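Local coordinates for protein amorpha-4,11-diene synthase (Artemisia annua, PDB 4GAX) that is a mutant sesquiterpene synthase, a lyase that probably cyclises farnesyl diphosphate with release of diphosphate, as related plant terpene synthases do, at residues A[57-60]-A[61-64]; A[340-343]-A[344-348]; A[445-448]-A[449-452]; A[485-488]-A[489-493]; A[297-300]-A[301-305]. All coordinates share one frame; numbering follows the deposited sequence.

Along the chain the order is contact 1, contact 5, contact 2, contact 3 and contact 4. All are local turns or helix segments, and none touches another. Contact 1 lies in the N-terminal domain, the others in the metal-binding domain. Contacts 1 and 2 have the farthest centres, 57 Å apart. Contacts 3 and 5 have the closest, 24 Å apart, though contacts 1 and 5 come nearest by atoms, about 9 Å. Shared helices tie this two-domain, all-helical fold together. Helix 238-269 meets contacts 1 and 5, and so both domains. Helix 351-370 meets contacts 2 and 5, helix 419-429 contacts 3 and 5. Contact 4 starts helix 489-513, whose later residues meet contact 3.

Contact 1 of 5, residues A[57-60]-A[61-64]; sequences KDLK and KEVR
Lys61 reaches back one turn to Asp58 and forms a salt bridge, its NZ 2.7 Å from Asp58 OD1. The carboxylate oxygen is met nearly along its C-O bond. Lys61 CG sits beside its own backbone N (chi1 -52°), which sends the chain back along the helix. The rest stays extended until a bend at chi4 turns NZ to the acid. On the way Lys61 CG passes 3.3 Å from Lys57 O, and Lys61 CE lies 4.0 Å from Lys57 CG. Asp58 OD2 is held separately by Gln54. This exposed flank of helix 52-71, in the N-terminal terpene synthase domain, has regular i to i+4 bonds such as Arg64 N to Lys60 O at 2.9 Å. Lys60 and Arg64 run alongside, pointing the same way. Lys60 bends at three torsions, and its chi1 of -107° is off a staggered position. Its NZ comes 3.7 Å from Arg64 NH2, a like-charge approach that the salt bridge of Arg64 NE to Glu99 may partly offset. Glu62 extends from CG to a hydrogen bond with Thr239, and its CG lies 3.2 Å from Asp58 O. Leu59 and Val63 face inward, against helix 238-269, and Val63 CG2 lies 3.4 Å from Leu59 O.

Contact 2 of 5, residues A[340-343]-A[344-348]; sequences ITCL and DMIPE
Met345 N meets the flat peptide carbonyl of Cys342 from above its plane, 63° out of it, rather than on a lone pair. The hydrogen bond from Met345 N to Cys342 O is still 3.0 Å long, with an N-H...O angle of 155°. The same oxygen is crowded by carbon. Met345 CG lies 3.2 Å from Cys342 O, and Ile346 CG1 lies 3.4 Å from Cys342 O. A second bond, from Ile346 N to Leu343 O, is weak at 3.5 Å.

The side chains pack round this turn. Cys342 SG sits between its backbone N and carbonyl carbon (chi1 76°), beside the thioether of Met345. Here Cys342 CB and Met345 SD are 3.8 Å apart. Ile346 points back toward residues 340-343, and Ile346 CD1 lies 3.5 Å from Cys342 O. The side-chain contacts of Ile346 CD1, with Leu343 CD2 at 4.4 Å and with Cys342 SG, are looser. Tyr354 of helix 351-370 packs on Cys342, Leu343 and Ile346, while helix 325-337 meets the turn through Arg337, Glu333 and Ala334.

Three bonds from an N-H to the carbonyl three residues earlier, one of them weak and one from Leu343 N to Ile340 O, mark this as a 3-10 turn. It joins helices 325-337 and 351-370 in the all-helical terpene synthase fold.

Contact 3 of 5, residues A[445-448]-A[449-452]; sequences EPPL and LRYK
Tyr451 N donates to Pro447 O at 2.8 Å, and Lys452 N donates to Leu448 O at 3.0 Å. Pro446 O receives two weak bonds, from Leu449 N at 3.1 Å and from Arg450 N at 3.3 Å. These bonds open helix 447-461, with Pro446 at its N-cap, right after Glu445 leaves the preceding helix with positive phi. Pro447 fills the first turn, where a missing N-H costs no helical bond. Outward, Pro446 CG packs 3.7 Å from Leu449 CG. Arg450 is bent at chi3 (-38°), which lays one guanidinium face over Pro447 CA, with NH2 3.7 Å from Pro447 CG. The Tyr451 ring slants past Pro447, its CD2 3.2 Å from Pro447 O and its CE2 3.9 Å from Pro447 CB. It also packs on Asp506, Ile507 and Glu510 of helix 489-513. With an alanine here the ring is gone, and Asp506 and Ile507 would probably lose their packing partner on helix 447-461. Leu448 faces helix 519-535, and Leu449 packs against Trp441 and helix 419-429.

Contact 4 of 5, residues A[485-488]-A[489-493]; sequences YNVS and EEYAK
Ser488 is the N-cap of helix 489-513. Its backbone O accepts from Ala492 N at 2.9 Å, a nearly straight bond of 169° and the first i to i+4 link here. The capping bond itself is weak, with Ser488 OG accepting from Tyr491 N at 3.5 Å. Ser488 OG stands between its own backbone N and carbonyl carbon (chi1 74°), which turns it toward the N-H groups of the first turn. Glu489 O takes up the regular pattern by accepting from Lys493 N.

The apolar contacts come from Val487, the residue just before the cap, and its two methyl groups divide the work. Val487 CG1 reaches Tyr491 CD2 at 3.6 Å and Tyr491 CE2 at 3.9 Å, approaching the ring obliquely. Val487 CG2 meets Ala492 CB at 3.9 Å, the pairing across the N-cap known as a hydrophobic staple. A chi1 of -169° carries the Tyr491 ring to the side of its own carbonyl carbon and back beside the valine. With an alanine at Val487, both methyl contacts would be lost, and the Tyr491 ring is likely to be freer to turn.

The turn lies at the surface between two helices. Tyr481 of helix 478-485 packs on Val487 and Ala492, and Met482 of the same helix packs on Glu489 and Ala492.

Contact 5 of 5, residues A[297-300]-A[301-305]; sequences QYSR and ARIFL
In Arg302 a chi1 of -80° keeps CG beside its own backbone N, and a bend at chi3 (-68°) turns the guanidinium back across Tyr298 and Ser299 at the start of the helix. One face of that group then covers Tyr298 O, 3.7 Å from the plane and offset toward the rim. Arg302 NH2 reaches Ser299 CA at 3.5 Å, and Arg302 NH1 reaches Tyr298 CB at 3.8 Å. The buried charge has partners beyond this turn. NH2 forms a salt bridge with Glu258, which also accepts from Ser299 OG, and NH1 donates to the carbonyls of Arg293 and Glu295. Tyr298 is the N-cap of helix 299-322, which lies in the metal-binding domain of the terpene synthase family. Tyr298 O accepts from Arg302 N at 2.9 Å. Ile303 N to Ser299 O and Phe304 N to Arg300 O continue the series, both at 3.1 Å. A water accepts from Ala301 N at 2.9 Å and gives a weak bond to Gln297 O, extending the first turn backward. Ile303 CG1 lies 3.5 Å from Ser299 O, and its side chain packs on helix 238-269. Phe304 turns instead to Thr360 and Met364 of helix 351-370.

Contact 1 of 5, residues A[57-60]-A[61-64]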
loop_
_atom_site.group_PDB
_atom_site.type_symbol
_atom_site.label_atom_id
_atom_site.label_comp_id
_atom_site.label_asym_id
_atom_site.label_seq_id
_atom_site.Cartn_x
_atom_site.Cartn_y
_atom_site.Cartn_z
ATOM N N LYS A 57 20.725 18.735 -7.062
ATOM C CA LYS A 57 21.907 17.896 -7.252
ATOM C C LYS A 57 22.912 18.105 -6.118
ATOM O O LYS A 57 23.414 17.140 -5.527
ATOM C CB LYS A 57 22.548 18.181 -8.619
ATOM C CG LYS A 57 23.749 17.310 -8.951
ATOM C CD LYS A 57 24.120 17.397 -10.431
ATOM C CE LYS A 57 24.622 18.782 -10.814
ATOM N NZ LYS A 57 24.916 18.879 -12.274
ATOM N N ASP A 58 23.181 19.367 -5.798
ATOM C CA ASP A 58 24.116 19.706 -4.728
ATOM C C ASP A 58 23.581 19.358 -3.336
ATOM O O ASP A 58 24.349 18.987 -2.436
ATOM C CB ASP A 58 24.496 21.178 -4.815
ATOM C CG ASP A 58 25.057 21.543 -6.179
ATOM O OD1 ASP A 58 25.894 20.776 -6.704
ATOM O OD2 ASP A 58 24.646 22.588 -6.730
ATOM N N LEU A 59 22.269 19.476 -3.152
ATOM C CA LEU A 59 21.657 19.021 -1.908
ATOM C C LEU A 59 21.881 17.525 -1.726
ATOM O O LEU A 59 22.213 17.069 -0.632
ATOM C CB LEU A 59 20.160 19.320 -1.893
ATOM C CG LEU A 59 19.779 20.790 -1.692
ATOM C CD1 LEU A 59 18.275 20.965 -1.876
ATOM C CD2 LEU A 59 20.211 21.280 -0.311
ATOM N N LYS A 60 21.690 16.772 -2.807
ATOM C CA LYS A 60 21.910 15.325 -2.817
ATOM C C LYS A 60 23.302 14.932 -2.336
ATOM O O LYS A 60 23.452 13.988 -1.552
ATOM C CB LYS A 60 21.693 14.761 -4.225
ATOM C CG LYS A 60 20.411 13.972 -4.373
ATOM C CD LYS A 60 19.423 14.653 -5.305
ATOM C CE LYS A 60 19.504 14.075 -6.707
ATOM N NZ LYS A 60 20.198 12.756 -6.708
ATOM N N LYS A 61 24.314 15.654 -2.807
ATOM C CA LYS A 61 25.694 15.368 -2.428
ATOM C C LYS A 61 25.957 15.657 -0.952
ATOM O O LYS A 61 26.759 14.973 -0.308
ATOM C CB LYS A 61 26.663 16.190 -3.277
ATOM C CG LYS A 61 26.442 16.080 -4.776
ATOM C CD LYS A 61 27.569 16.779 -5.527
ATOM C CE LYS A 61 27.221 16.988 -6.993
ATOM N NZ LYS A 61 27.073 18.439 -7.311
ATOM N N GLU A 62 25.326 16.695 -0.418
ATOM C CA GLU A 62 25.481 17.000 1.000
ATOM C C GLU A 62 24.894 15.856 1.825
ATOM O O GLU A 62 25.464 15.450 2.837
ATOM C CB GLU A 62 24.759 18.298 1.366
ATOM C CG GLU A 62 25.229 19.531 0.623
ATOM C CD GLU A 62 24.521 20.791 1.103
ATOM O OE1 GLU A 62 24.284 20.909 2.331
ATOM O OE2 GLU A 62 24.190 21.653 0.256
ATOM N N VAL A 63 23.744 15.344 1.396
ATOM C CA VAL A 63 23.105 14.231 2.098
ATOM C C VAL A 63 23.906 12.930 1.985
ATOM O O VAL A 63 23.997 12.163 2.951
ATOM C CB VAL A 63 21.653 14.009 1.611
ATOM C CG1 VAL A 63 21.012 12.802 2.314
ATOM C CG2 VAL A 63 20.820 15.273 1.863
ATOM N N ARG A 64 24.493 12.672 0.821
ATOM C CA ARG A 64 25.352 11.494 0.699
ATOM C C ARG A 64 26.485 11.578 1.698
ATOM O O ARG A 64 26.791 10.598 2.377
ATOM C CB ARG A 64 25.909 11.345 -0.709
ATOM C CG ARG A 64 24.862 10.954 -1.693
ATOM C CD ARG A 64 25.465 10.545 -3.013
ATOM N NE ARG A 64 24.405 10.209 -3.949
ATOM C CZ ARG A 64 24.025 10.983 -4.959
ATOM N NH1 ARG A 64 24.650 12.132 -5.190
ATOM N NH2 ARG A 64 23.038 10.588 -5.755
#

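Contact 2 of 5, residues A[340-343]-A[344-348]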
loop_
_atom_site.group_PDB
_atom_site.type_symbol
_atom_site.label_atom_id
_atom_site.label_comp_id
_atom_site.label_asym_id
_atom_site.label_seq_id
_atom_site.Cartn_x
_atom_site.Cartn_y
_atom_site.Cartn_z
ATOM N N ILE A 340 -8.780 -10.987 -30.207
ATOM C CA ILE A 340 -9.766 -10.066 -30.752
ATOM C C ILE A 340 -10.653 -10.736 -31.800
ATOM O O ILE A 340 -11.761 -10.267 -32.084
ATOM C CB ILE A 340 -9.087 -8.803 -31.331
ATOM C CG1 ILE A 340 -10.081 -7.644 -31.358
ATOM C CG2 ILE A 340 -8.480 -9.075 -32.708
ATOM C CD1 ILE A 340 -10.676 -7.342 -29.987
ATOM N N THR A 341 -10.179 -11.849 -32.359
ATOM C CA THR A 341 -10.915 -12.537 -33.417
ATOM C C THR A 341 -12.235 -13.127 -32.932
ATOM O O THR A 341 -13.142 -13.354 -33.730
ATOM C CB THR A 341 -10.095 -13.680 -34.043
ATOM O OG1 THR A 341 -10.060 -14.792 -33.140
ATOM C CG2 THR A 341 -8.674 -13.223 -34.354
ATOM N N CYS A 342 -12.350 -13.387 -31.636
ATOM C CA CYS A 342 -13.613 -13.906 -31.112
ATOM C C CYS A 342 -14.567 -12.790 -30.652
ATOM O O CYS A 342 -15.484 -13.032 -29.861
ATOM C CB CYS A 342 -13.369 -14.915 -29.985
ATOM S SG CYS A 342 -12.894 -14.172 -28.411
ATOM N N LEU A 343 -14.361 -11.576 -31.167
ATOM C CA LEU A 343 -15.212 -10.431 -30.836
ATOM C C LEU A 343 -16.653 -10.691 -31.281
ATOM O O LEU A 343 -17.608 -10.185 -30.684
ATOM C CB LEU A 343 -14.677 -9.185 -31.538
ATOM C CG LEU A 343 -14.917 -7.770 -31.001
ATOM C CD1 LEU A 343 -16.218 -7.209 -31.517
ATOM C CD2 LEU A 343 -14.852 -7.699 -29.470
ATOM N N ASP A 344 -16.802 -11.493 -32.328
ATOM C CA ASP A 344 -18.118 -11.812 -32.886
ATOM C C ASP A 344 -18.901 -12.803 -32.036
ATOM O O ASP A 344 -20.115 -12.970 -32.221
ATOM C CB ASP A 344 -17.963 -12.384 -34.292
ATOM C CG ASP A 344 -17.636 -11.322 -35.313
ATOM O OD1 ASP A 344 -18.067 -10.161 -35.117
ATOM O OD2 ASP A 344 -16.955 -11.647 -36.311
ATOM N N MET A 345 -18.216 -13.484 -31.125
ATOM C CA MET A 345 -18.882 -14.502 -30.319
ATOM C C MET A 345 -19.489 -13.891 -29.050
ATOM O O MET A 345 -20.105 -14.586 -28.246
ATOM C CB MET A 345 -17.908 -15.644 -29.971
ATOM C CG MET A 345 -17.160 -15.468 -28.651
ATOM S SD MET A 345 -16.094 -16.862 -28.199
ATOM C CE MET A 345 -16.420 -16.959 -26.436
ATOM N N ILE A 346 -19.353 -12.576 -28.909
ATOM C CA ILE A 346 -19.610 -11.889 -27.645
ATOM C C ILE A 346 -20.856 -10.999 -27.661
ATOM O O ILE A 346 -21.084 -10.273 -28.630
ATOM C CB ILE A 346 -18.382 -11.025 -27.292
ATOM C CG1 ILE A 346 -17.151 -11.921 -27.105
ATOM C CG2 ILE A 346 -18.634 -10.172 -26.069
ATOM C CD1 ILE A 346 -15.847 -11.149 -26.876
ATOM N N PRO A 347 -21.667 -11.052 -26.584
ATOM C CA PRO A 347 -22.832 -10.165 -26.412
ATOM C C PRO A 347 -22.500 -8.688 -26.692
ATOM O O PRO A 347 -21.461 -8.195 -26.234
ATOM C CB PRO A 347 -23.188 -10.354 -24.936
ATOM C CG PRO A 347 -22.769 -11.750 -24.643
ATOM C CD PRO A 347 -21.521 -11.994 -25.460
ATOM N N GLU A 348 -23.378 -8.004 -27.428
ATOM C CA GLU A 348 -23.126 -6.643 -27.925
ATOM C C GLU A 348 -22.561 -5.662 -26.895
ATOM O O GLU A 348 -21.539 -5.012 -27.139
ATOM C CB GLU A 348 -24.397 -6.055 -28.548
ATOM C CG GLU A 348 -24.142 -5.125 -29.720
ATOM C CD GLU A 348 -23.561 -5.854 -30.917
ATOM O OE1 GLU A 348 -22.854 -5.220 -31.727
ATOM O OE2 GLU A 348 -23.812 -7.070 -31.042
#

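Contact 3 of 5, residues A[445-448]-A[449-452]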
loop_
_atom_site.group_PDB
_atom_site.type_symbol
_atom_site.label_atom_id
_atom_site.label_comp_id
_atom_site.label_asym_id
_atom_site.label_seq_id
_atom_site.Cartn_x
_atom_site.Cartn_y
_atom_site.Cartn_z
ATOM N N GLU A 445 0.193 -20.220 -4.178
ATOM C CA GLU A 445 -0.803 -19.823 -3.174
ATOM C C GLU A 445 -0.145 -19.527 -1.816
ATOM O O GLU A 445 -0.430 -20.191 -0.815
ATOM C CB GLU A 445 -1.911 -20.877 -3.044
ATOM C CG GLU A 445 -2.790 -20.961 -4.276
ATOM C CD GLU A 445 -3.606 -22.244 -4.352
ATOM O OE1 GLU A 445 -3.953 -22.816 -3.292
ATOM O OE2 GLU A 445 -3.890 -22.679 -5.491
ATOM N N PRO A 446 0.737 -18.511 -1.780
ATOM C CA PRO A 446 1.502 -18.198 -0.569
ATOM C C PRO A 446 0.594 -17.602 0.493
ATOM O O PRO A 446 -0.350 -16.885 0.148
ATOM C CB PRO A 446 2.499 -17.141 -1.054
ATOM C CG PRO A 446 1.764 -16.433 -2.178
ATOM C CD PRO A 446 0.985 -17.539 -2.862
ATOM N N PRO A 447 0.862 -17.899 1.776
ATOM C CA PRO A 447 0.043 -17.360 2.870
ATOM C C PRO A 447 -0.141 -15.834 2.818
ATOM O O PRO A 447 -1.208 -15.328 3.186
ATOM C CB PRO A 447 0.833 -17.766 4.115
ATOM C CG PRO A 447 1.465 -19.072 3.715
ATOM C CD PRO A 447 1.818 -18.921 2.249
ATOM N N LEU A 448 0.883 -15.107 2.384
ATOM C CA LEU A 448 0.806 -13.648 2.370
ATOM C C LEU A 448 -0.362 -13.143 1.501
ATOM O O LEU A 448 -1.069 -12.213 1.889
ATOM C CB LEU A 448 2.123 -13.044 1.899
ATOM C CG LEU A 448 2.189 -11.530 1.669
ATOM C CD1 LEU A 448 1.912 -10.763 2.959
ATOM C CD2 LEU A 448 3.545 -11.139 1.113
ATOM N N LEU A 449 -0.573 -13.763 0.344
ATOM C CA LEU A 449 -1.657 -13.340 -0.542
ATOM C C LEU A 449 -3.008 -13.798 0.001
ATOM O O LEU A 449 -4.012 -13.098 -0.132
ATOM C CB LEU A 449 -1.438 -13.846 -1.969
ATOM C CG LEU A 449 -0.180 -13.283 -2.644
ATOM C CD1 LEU A 449 -0.055 -13.788 -4.096
ATOM C CD2 LEU A 449 -0.170 -11.772 -2.599
ATOM N N ARG A 450 -3.033 -14.978 0.614
ATOM C CA ARG A 450 -4.243 -15.466 1.269
ATOM C C ARG A 450 -4.655 -14.521 2.386
ATOM O O ARG A 450 -5.847 -14.226 2.559
ATOM C CB ARG A 450 -4.020 -16.861 1.864
ATOM C CG ARG A 450 -5.305 -17.539 2.347
ATOM C CD ARG A 450 -5.004 -18.696 3.283
ATOM N NE ARG A 450 -3.820 -19.446 2.856
ATOM C CZ ARG A 450 -2.885 -19.914 3.681
ATOM N NH1 ARG A 450 -2.984 -19.711 4.991
ATOM N NH2 ARG A 450 -1.845 -20.585 3.196
ATOM N N TYR A 451 -3.668 -14.065 3.159
ATOM C CA TYR A 451 -3.932 -13.167 4.276
ATOM C C TYR A 451 -4.465 -11.819 3.773
ATOM O O TYR A 451 -5.427 -11.277 4.326
ATOM C CB TYR A 451 -2.668 -12.963 5.124
ATOM C CG TYR A 451 -2.308 -14.141 6.023
ATOM C CD1 TYR A 451 -3.293 -14.893 6.655
ATOM C CD2 TYR A 451 -0.981 -14.505 6.221
ATOM C CE1 TYR A 451 -2.962 -15.964 7.484
ATOM C CE2 TYR A 451 -0.638 -15.581 7.040
ATOM C CZ TYR A 451 -1.626 -16.298 7.671
ATOM O OH TYR A 451 -1.280 -17.354 8.485
ATOM N N LYS A 452 -3.808 -11.268 2.753
ATOM C CA LYS A 452 -4.267 -10.041 2.113
ATOM C C LYS A 452 -5.733 -10.173 1.693
ATOM O O LYS A 452 -6.564 -9.311 2.009
ATOM C CB LYS A 452 -3.403 -9.736 0.887
ATOM C CG LYS A 452 -3.795 -8.470 0.135
ATOM C CD LYS A 452 -2.887 -8.260 -1.084
ATOM C CE LYS A 452 -3.246 -6.983 -1.856
ATOM N NZ LYS A 452 -4.698 -6.902 -2.192
#

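Contact 4 of 5, residues A[485-488]-A[489-493]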
loop_
_atom_site.group_PDB
_atom_site.type_symbol
_atom_site.label_atom_id
_atom_site.label_comp_id
_atom_site.label_asym_id
_atom_site.label_seq_id
_atom_site.Cartn_x
_atom_site.Cartn_y
_atom_site.Cartn_z
ATOM N N TYR A 485 -22.540 -16.256 16.980
ATOM C CA TYR A 485 -22.023 -16.398 18.334
ATOM C C TYR A 485 -23.023 -15.980 19.410
ATOM O O TYR A 485 -22.765 -16.165 20.612
ATOM C CB TYR A 485 -20.719 -15.612 18.479
ATOM C CG TYR A 485 -19.536 -16.280 17.813
ATOM C CD1 TYR A 485 -18.484 -16.797 18.565
ATOM C CD2 TYR A 485 -19.480 -16.417 16.427
ATOM C CE1 TYR A 485 -17.402 -17.416 17.954
ATOM C CE2 TYR A 485 -18.404 -17.037 15.806
ATOM C CZ TYR A 485 -17.366 -17.533 16.574
ATOM O OH TYR A 485 -16.295 -18.151 15.957
ATOM N N ASN A 486 -24.169 -15.452 18.973
ATOM C CA ASN A 486 -25.197 -14.909 19.871
ATOM C C ASN A 486 -24.648 -13.834 20.807
ATOM O O ASN A 486 -24.837 -13.892 22.021
ATOM C CB ASN A 486 -25.909 -16.014 20.659
ATOM C CG ASN A 486 -27.106 -15.493 21.439
ATOM O OD1 ASN A 486 -27.815 -14.589 20.982
ATOM N ND2 ASN A 486 -27.320 -16.042 22.632
ATOM N N VAL A 487 -23.952 -12.856 20.235
ATOM C CA VAL A 487 -23.326 -11.816 21.044
ATOM C C VAL A 487 -23.845 -10.434 20.674
ATOM O O VAL A 487 -24.292 -10.217 19.549
ATOM C CB VAL A 487 -21.791 -11.840 20.911
ATOM C CG1 VAL A 487 -21.233 -13.153 21.462
ATOM C CG2 VAL A 487 -21.367 -11.632 19.455
ATOM N N SER A 488 -23.791 -9.514 21.632
ATOM C CA SER A 488 -24.184 -8.123 21.422
ATOM C C SER A 488 -23.266 -7.421 20.421
ATOM O O SER A 488 -22.157 -7.892 20.140
ATOM C CB SER A 488 -24.119 -7.370 22.748
ATOM O OG SER A 488 -22.761 -7.128 23.092
ATOM N N GLU A 489 -23.727 -6.287 19.895
ATOM C CA GLU A 489 -22.955 -5.523 18.919
ATOM C C GLU A 489 -21.585 -5.118 19.453
ATOM O O GLU A 489 -20.580 -5.186 18.728
ATOM C CB GLU A 489 -23.721 -4.276 18.471
ATOM C CG GLU A 489 -22.983 -3.448 17.414
ATOM C CD GLU A 489 -23.540 -2.031 17.264
ATOM O OE1 GLU A 489 -24.611 -1.735 17.841
ATOM O OE2 GLU A 489 -22.900 -1.210 16.569
ATOM N N GLU A 490 -21.539 -4.701 20.717
ATOM C CA GLU A 490 -20.283 -4.223 21.298
ATOM C C GLU A 490 -19.217 -5.320 21.343
ATOM O O GLU A 490 -18.059 -5.086 20.996
ATOM C CB GLU A 490 -20.491 -3.638 22.693
ATOM C CG GLU A 490 -19.214 -3.029 23.274
ATOM C CD GLU A 490 -19.455 -2.284 24.577
ATOM O OE1 GLU A 490 -18.529 -1.569 25.028
ATOM O OE2 GLU A 490 -20.567 -2.418 25.146
ATOM N N TYR A 491 -19.625 -6.517 21.753
ATOM C CA TYR A 491 -18.711 -7.650 21.880
ATOM C C TYR A 491 -18.309 -8.126 20.490
ATOM O O TYR A 491 -17.142 -8.398 20.236
ATOM C CB TYR A 491 -19.398 -8.775 22.661
ATOM C CG TYR A 491 -18.510 -9.927 23.099
ATOM C CD1 TYR A 491 -17.123 -9.803 23.152
ATOM C CD2 TYR A 491 -19.073 -11.147 23.467
ATOM C CE1 TYR A 491 -16.320 -10.874 23.556
ATOM C CE2 TYR A 491 -18.286 -12.217 23.870
ATOM C CZ TYR A 491 -16.913 -12.078 23.916
ATOM O OH TYR A 491 -16.138 -13.150 24.320
ATOM N N ALA A 492 -19.279 -8.210 19.585
ATOM C CA ALA A 492 -19.001 -8.579 18.200
ATOM C C ALA A 492 -17.942 -7.680 17.577
ATOM O O ALA A 492 -16.983 -8.165 16.955
ATOM C CB ALA A 492 -20.288 -8.556 17.369
ATOM N N LYS A 493 -18.095 -6.371 17.759
ATOM C CA LYS A 493 -17.139 -5.421 17.186
ATOM C C LYS A 493 -15.741 -5.647 17.741
ATOM O O LYS A 493 -14.759 -5.622 16.998
ATOM C CB LYS A 493 -17.574 -3.975 17.444
ATOM C CG LYS A 493 -18.756 -3.495 16.604
ATOM C CD LYS A 493 -18.336 -3.092 15.195
ATOM C CE LYS A 493 -18.697 -1.636 14.908
ATOM N NZ LYS A 493 -18.562 -1.289 13.461
#

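Contact 5 of 5, residues A[297-300]-A[301-305]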
loop_
_atom_site.group_PDB
_atom_site.type_symbol
_atom_site.label_atom_id
_atom_site.label_comp_id
_atom_site.label_asym_id
_atom_site.label_seq_id
_atom_site.Cartn_x
_atom_site.Cartn_y
_atom_site.Cartn_z
ATOM N N GLN A 297 10.930 5.800 -10.476
ATOM C CA GLN A 297 11.396 4.677 -11.272
ATOM C C GLN A 297 10.232 3.782 -11.732
ATOM O O GLN A 297 10.340 3.059 -12.727
ATOM C CB GLN A 297 12.408 3.842 -10.452
ATOM C CG GLN A 297 13.675 4.608 -9.988
ATOM C CD GLN A 297 13.424 5.666 -8.898
ATOM O OE1 GLN A 297 12.383 5.675 -8.253
ATOM N NE2 GLN A 297 14.390 6.562 -8.701
ATOM N N TYR A 298 9.125 3.822 -10.998
ATOM C CA TYR A 298 7.997 2.937 -11.269
ATOM C C TYR A 298 6.802 3.575 -12.007
ATOM O O TYR A 298 5.676 3.081 -11.939
ATOM C CB TYR A 298 7.556 2.294 -9.957
ATOM C CG TYR A 298 8.709 1.569 -9.292
ATOM C CD1 TYR A 298 9.330 0.501 -9.922
ATOM C CD2 TYR A 298 9.195 1.972 -8.049
ATOM C CE1 TYR A 298 10.397 -0.178 -9.323
ATOM C CE2 TYR A 298 10.275 1.284 -7.427
ATOM C CZ TYR A 298 10.861 0.218 -8.080
ATOM O OH TYR A 298 11.922 -0.450 -7.491
ATOM N N SER A 299 7.066 4.653 -12.724
ATOM C CA SER A 299 6.051 5.341 -13.520
ATOM C C SER A 299 5.286 4.455 -14.509
ATOM O O SER A 299 4.050 4.476 -14.539
ATOM C CB SER A 299 6.686 6.510 -14.283
ATOM O OG SER A 299 5.667 7.293 -14.861
ATOM N N ARG A 300 6.007 3.683 -15.324
ATOM C CA ARG A 300 5.339 2.808 -16.293
ATOM C C ARG A 300 4.486 1.767 -15.591
ATOM O O ARG A 300 3.364 1.467 -16.030
ATOM C CB ARG A 300 6.343 2.103 -17.210
ATOM C CG ARG A 300 7.049 3.028 -18.190
ATOM C CD ARG A 300 7.593 2.260 -19.397
ATOM N NE ARG A 300 6.535 1.890 -20.343
ATOM C CZ ARG A 300 6.040 2.707 -21.274
ATOM N NH1 ARG A 300 6.498 3.949 -21.384
ATOM N NH2 ARG A 300 5.081 2.287 -22.094
ATOM N N ALA A 301 5.016 1.225 -14.498
ATOM C CA ALA A 301 4.280 0.222 -13.727
ATOM C C ALA A 301 3.001 0.786 -13.136
ATOM O O ALA A 301 1.971 0.116 -13.171
ATOM C CB ALA A 301 5.160 -0.383 -12.628
ATOM N N ARG A 302 3.050 2.013 -12.601
ATOM C CA ARG A 302 1.845 2.641 -12.061
ATOM C C ARG A 302 0.764 2.850 -13.116
ATOM O O ARG A 302 -0.437 2.632 -12.868
ATOM C CB ARG A 302 2.175 4.014 -11.435
ATOM C CG ARG A 302 2.763 3.953 -10.041
ATOM C CD ARG A 302 2.738 5.346 -9.410
ATOM N NE ARG A 302 3.656 6.258 -10.093
ATOM C CZ ARG A 302 4.973 6.257 -9.912
ATOM N NH1 ARG A 302 5.529 5.373 -9.079
ATOM N NH2 ARG A 302 5.737 7.136 -10.564
ATOM N N ILE A 303 1.179 3.318 -14.289
ATOM C CA ILE A 303 0.203 3.615 -15.341
ATOM C C ILE A 303 -0.483 2.332 -15.793
ATOM O O ILE A 303 -1.705 2.292 -15.934
ATOM C CB ILE A 303 0.858 4.347 -16.529
ATOM C CG1 ILE A 303 1.197 5.785 -16.107
ATOM C CG2 ILE A 303 -0.073 4.347 -17.746
ATOM C CD1 ILE A 303 2.073 6.539 -17.110
ATOM N N PHE A 304 0.291 1.267 -15.978
ATOM C CA PHE A 304 -0.288 -0.007 -16.414
ATOM C C PHE A 304 -1.220 -0.572 -15.333
ATOM O O PHE A 304 -2.300 -1.075 -15.632
ATOM C CB PHE A 304 0.812 -1.030 -16.729
ATOM C CG PHE A 304 0.276 -2.323 -17.248
ATOM C CD1 PHE A 304 -0.455 -2.350 -18.428
ATOM C CD2 PHE A 304 0.439 -3.503 -16.532
ATOM C CE1 PHE A 304 -0.997 -3.549 -18.918
ATOM C CE2 PHE A 304 -0.099 -4.708 -17.007
ATOM C CZ PHE A 304 -0.812 -4.729 -18.213
ATOM N N LEU A 305 -0.786 -0.495 -14.080
ATOM C CA LEU A 305 -1.561 -1.029 -12.973
ATOM C C LEU A 305 -2.878 -0.282 -12.858
ATOM O O LEU A 305 -3.931 -0.888 -12.643
ATOM C CB LEU A 305 -0.760 -0.944 -11.671
ATOM C CG LEU A 305 -1.453 -1.351 -10.356
ATOM C CD1 LEU A 305 -1.919 -2.800 -10.382
ATOM C CD2 LEU A 305 -0.462 -1.138 -9.169
HETATM O O HOH W 1 7.938 1.244 -14.257
#